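Local structure of CIR protein (Plasmodium chabaudi chabaudi, 6ZYV) at residues D14-T26 and G30-C42. The protein is of unknown function but belongs to the Plasmodium-interspersed repeat (PIR) variant antigen family and is probably carried on a membrane of the infected red blood cell. The protein carries 5 engineered substitutions. Numbering follows the deposited sequence.
Sequences DIKKIDDCLQIDT and GVCSDDTLYSDYC
Cys21 and Cys32 form a disulfide that shows how a covalent link can fasten an irregular loop to the end of a helix. Cys21 is the first residue to leave helical geometry after helix 8-20; Cys21 SG joins Cys32 SG at 2.0 Å, with an unstrained C-S-S-C torsion of 87°. The side chain of Gln23, bent at its second torsion, folds back beside the Cys32 half of the bridge, setting OE1 3.4 Å from Cys32 CB.

Beside the disulfide, Tyr38 presents the edge of its ring to the chain just beyond the helix. Its OH donates to Cys21 O (3.3 Å), lying in the carbonyl plane at a C=O...O angle of 151°, while CE2 of the same edge sits 3.2 Å from that oxygen. Ile18 crosses the tyrosine at about a right angle, CD1 lying 3.4 Å from CD2 of the ring. Leu37, its CG anti to the backbone N (chi1 -171°), extends CD2 to within 4.0 Å of Ile18 CD1 and also touches Cys21 CB. A water donates to Lys17 O and hydrogen-bonds Ser33 OG, spanning helix and loop.

Farther out, Asp34 OD1 accepts from Thr36 N, in an Asx turn, and from Thr36 OG1, both on the same face of its plane; the two bonds probably help hold the type I turn from Asp34 to Leu37, which brings Leu37 and then Tyr38 toward the helix. Behind the contact, Ile18 packs on Trp94 of helix 81-101 and Tyr38 on Ala61 of helix 55-71; Cys42 pairs with Cys52 farther along the same loop. Cys21 thus joins in covalent, polar and apolar contacts, and no backbone-to-backbone hydrogen bond links the segments, consistent with a hold resting on disulfide and side chains.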
# COMPACT_ATOMS: atom_id res chain seq x y z
N ASP A 14 -7.94 4.28 1.11
CA ASP A 14 -7.13 5.33 0.48
C ASP A 14 -6.46 4.85 -0.78
O ASP A 14 -6.46 5.57 -1.77
CB ASP A 14 -6.10 5.91 1.47
CG ASP A 14 -6.72 6.56 2.69
OD1 ASP A 14 -7.89 6.97 2.61
OD2 ASP A 14 -6.03 6.62 3.74
N ILE A 15 -5.93 3.61 -0.78
CA ILE A 15 -5.29 3.07 -1.97
C ILE A 15 -6.30 2.95 -3.11
O ILE A 15 -6.03 3.41 -4.22
CB ILE A 15 -4.54 1.73 -1.68
CG1 ILE A 15 -3.30 1.97 -0.81
CG2 ILE A 15 -4.16 1.04 -2.98
CD1 ILE A 15 -2.57 0.74 -0.35
N LYS A 16 -7.51 2.43 -2.81
CA LYS A 16 -8.55 2.35 -3.84
C LYS A 16 -8.90 3.73 -4.43
O LYS A 16 -9.00 3.88 -5.66
CB LYS A 16 -9.82 1.62 -3.36
CG LYS A 16 -10.88 1.51 -4.48
CD LYS A 16 -11.14 0.07 -4.92
CE LYS A 16 -12.30 -0.09 -5.89
NZ LYS A 16 -12.03 0.61 -7.18
N LYS A 17 -9.01 4.74 -3.56
CA LYS A 17 -9.32 6.11 -3.97
C LYS A 17 -8.24 6.64 -4.95
O LYS A 17 -8.59 7.08 -6.05
CB LYS A 17 -9.44 7.03 -2.73
CG LYS A 17 -10.82 7.67 -2.55
CD LYS A 17 -11.01 8.32 -1.16
CE LYS A 17 -10.86 7.35 0.02
NZ LYS A 17 -10.65 8.05 1.34
N ILE A 18 -6.94 6.52 -4.60
CA ILE A 18 -5.89 7.01 -5.47
C ILE A 18 -5.78 6.16 -6.76
O ILE A 18 -5.54 6.73 -7.82
CB ILE A 18 -4.52 7.21 -4.76
CG1 ILE A 18 -3.59 8.09 -5.62
CG2 ILE A 18 -3.85 5.89 -4.39
CD1 ILE A 18 -4.21 9.41 -6.05
N ASP A 19 -6.02 4.84 -6.69
CA ASP A 19 -6.00 3.99 -7.87
C ASP A 19 -6.98 4.47 -8.94
O ASP A 19 -6.59 4.67 -10.09
CB ASP A 19 -6.31 2.52 -7.51
CG ASP A 19 -5.11 1.66 -7.19
OD1 ASP A 19 -3.99 2.08 -7.52
OD2 ASP A 19 -5.30 0.57 -6.60
N ASP A 20 -8.26 4.66 -8.57
CA ASP A 20 -9.26 5.11 -9.52
C ASP A 20 -8.94 6.48 -10.12
O ASP A 20 -9.32 6.75 -11.27
CB ASP A 20 -10.65 5.11 -8.86
CG ASP A 20 -11.04 3.77 -8.25
OD1 ASP A 20 -10.47 2.74 -8.67
OD2 ASP A 20 -11.89 3.75 -7.33
N CYS A 21 -8.21 7.33 -9.40
CA CYS A 21 -7.93 8.68 -9.86
C CYS A 21 -6.61 8.88 -10.52
O CYS A 21 -6.29 10.04 -10.78
CB CYS A 21 -8.09 9.66 -8.70
SG CYS A 21 -9.80 10.12 -8.37
N LEU A 22 -5.82 7.84 -10.78
CA LEU A 22 -4.48 8.05 -11.31
C LEU A 22 -4.43 8.70 -12.72
O LEU A 22 -3.40 9.29 -13.07
CB LEU A 22 -3.63 6.79 -11.25
CG LEU A 22 -2.21 6.97 -10.68
CD1 LEU A 22 -2.20 7.80 -9.38
CD2 LEU A 22 -1.56 5.65 -10.42
N GLN A 23 -5.53 8.65 -13.49
CA GLN A 23 -5.64 9.30 -14.80
C GLN A 23 -4.60 8.85 -15.85
O GLN A 23 -4.48 9.48 -16.90
CB GLN A 23 -5.61 10.84 -14.65
CG GLN A 23 -6.96 11.52 -14.81
CD GLN A 23 -7.93 11.15 -13.72
OE1 GLN A 23 -8.78 10.27 -13.89
NE2 GLN A 23 -7.82 11.83 -12.58
N ILE A 24 -3.87 7.77 -15.57
CA ILE A 24 -2.87 7.26 -16.50
C ILE A 24 -3.51 6.25 -17.45
O ILE A 24 -4.06 5.25 -17.00
CB ILE A 24 -1.66 6.67 -15.75
CG1 ILE A 24 -0.94 7.76 -14.95
CG2 ILE A 24 -0.70 5.96 -16.69
CD1 ILE A 24 -0.18 7.25 -13.91
N ASP A 25 -3.47 6.55 -18.74
CA ASP A 25 -4.01 5.76 -19.85
C ASP A 25 -3.66 4.26 -19.80
O ASP A 25 -4.55 3.42 -19.96
CB ASP A 25 -3.57 6.38 -21.21
CG ASP A 25 -2.14 6.92 -21.26
OD1 ASP A 25 -1.85 7.90 -20.54
OD2 ASP A 25 -1.32 6.37 -22.04
N THR A 26 -2.38 3.94 -19.56
CA THR A 26 -1.89 2.56 -19.51
C THR A 26 -2.35 1.80 -18.26
O THR A 26 -2.45 0.57 -18.29
CB THR A 26 -0.36 2.55 -19.66
OG1 THR A 26 0.22 3.16 -18.51
CG2 THR A 26 0.10 3.29 -20.90
N GLY A 30 -10.33 2.03 -12.53
CA GLY A 30 -11.65 2.63 -12.36
C GLY A 30 -11.74 4.11 -12.71
O GLY A 30 -10.77 4.71 -13.20
N VAL A 31 -12.92 4.71 -12.46
CA VAL A 31 -13.21 6.12 -12.74
C VAL A 31 -12.91 6.98 -11.52
O VAL A 31 -13.22 6.60 -10.39
CB VAL A 31 -14.65 6.33 -13.26
CG1 VAL A 31 -14.87 7.77 -13.71
CG2 VAL A 31 -14.95 5.37 -14.39
N CYS A 32 -12.30 8.14 -11.75
CA CYS A 32 -11.93 9.06 -10.70
C CYS A 32 -13.12 9.73 -10.04
O CYS A 32 -13.84 10.51 -10.69
CB CYS A 32 -10.94 10.09 -11.23
SG CYS A 32 -10.34 11.25 -9.97
N SER A 33 -13.31 9.47 -8.74
CA SER A 33 -14.38 10.04 -7.93
C SER A 33 -14.22 11.56 -7.68
O SER A 33 -15.19 12.22 -7.33
CB SER A 33 -14.45 9.31 -6.60
OG SER A 33 -13.21 9.41 -5.92
N ASP A 34 -13.01 12.09 -7.84
CA ASP A 34 -12.76 13.51 -7.64
C ASP A 34 -11.53 13.91 -8.47
O ASP A 34 -10.41 13.52 -8.14
CB ASP A 34 -12.53 13.80 -6.14
CG ASP A 34 -12.19 15.24 -5.79
OD1 ASP A 34 -12.48 16.13 -6.60
OD2 ASP A 34 -11.60 15.46 -4.71
N ASP A 35 -11.74 14.70 -9.52
CA ASP A 35 -10.66 15.14 -10.41
C ASP A 35 -9.61 16.02 -9.75
O ASP A 35 -8.52 16.16 -10.29
CB ASP A 35 -11.24 15.86 -11.64
CG ASP A 35 -12.04 14.96 -12.56
OD1 ASP A 35 -11.85 13.72 -12.50
OD2 ASP A 35 -12.85 15.49 -13.35
N THR A 36 -9.93 16.61 -8.60
CA THR A 36 -8.99 17.48 -7.89
C THR A 36 -8.31 16.81 -6.69
O THR A 36 -7.51 17.48 -6.04
CB THR A 36 -9.70 18.78 -7.50
OG1 THR A 36 -10.84 18.46 -6.68
CG2 THR A 36 -10.16 19.59 -8.71
N LEU A 37 -8.60 15.52 -6.41
CA LEU A 37 -8.11 14.73 -5.27
C LEU A 37 -6.66 15.01 -4.85
O LEU A 37 -6.41 15.35 -3.69
CB LEU A 37 -8.29 13.23 -5.52
CG LEU A 37 -8.02 12.32 -4.33
CD1 LEU A 37 -9.21 12.27 -3.41
CD2 LEU A 37 -7.69 10.93 -4.79
N TYR A 38 -5.70 14.87 -5.79
CA TYR A 38 -4.30 15.08 -5.47
C TYR A 38 -3.73 16.35 -6.07
O TYR A 38 -2.53 16.53 -5.98
CB TYR A 38 -3.45 13.86 -5.88
CG TYR A 38 -3.59 13.44 -7.33
CD1 TYR A 38 -2.92 14.12 -8.33
CD2 TYR A 38 -4.42 12.39 -7.69
CE1 TYR A 38 -3.05 13.75 -9.67
CE2 TYR A 38 -4.56 12.01 -9.02
CZ TYR A 38 -3.87 12.69 -10.01
OH TYR A 38 -4.01 12.30 -11.32
N SER A 39 -4.56 17.23 -6.66
CA SER A 39 -4.10 18.46 -7.32
C SER A 39 -3.20 19.33 -6.45
O SER A 39 -2.23 19.89 -6.94
CB SER A 39 -5.26 19.26 -7.89
OG SER A 39 -6.13 19.74 -6.88
N ASP A 40 -3.49 19.39 -5.13
CA ASP A 40 -2.69 20.13 -4.15
C ASP A 40 -1.24 19.64 -4.07
O ASP A 40 -0.38 20.37 -3.59
CB ASP A 40 -3.31 19.98 -2.75
CG ASP A 40 -4.54 20.84 -2.49
OD1 ASP A 40 -4.56 22.02 -2.94
OD2 ASP A 40 -5.49 20.34 -1.81
N TYR A 41 -0.98 18.39 -4.49
CA TYR A 41 0.33 17.75 -4.41
C TYR A 41 1.04 17.58 -5.76
O TYR A 41 2.08 16.93 -5.81
CB TYR A 41 0.21 16.41 -3.67
CG TYR A 41 -0.52 16.56 -2.35
CD1 TYR A 41 -0.01 17.36 -1.34
CD2 TYR A 41 -1.77 16.00 -2.16
CE1 TYR A 41 -0.70 17.56 -0.15
CE2 TYR A 41 -2.45 16.15 -0.96
CZ TYR A 41 -1.92 16.94 0.04
OH TYR A 41 -2.58 17.16 1.23
N CYS A 42 0.52 18.18 -6.83
CA CYS A 42 1.12 18.14 -8.16
C CYS A 42 2.45 18.90 -8.15
O CYS A 42 2.57 19.93 -7.49
CB CYS A 42 0.15 18.73 -9.19
SG CYS A 42 -1.20 17.61 -9.67
O HOH W 1 -11.11 7.91 -6.79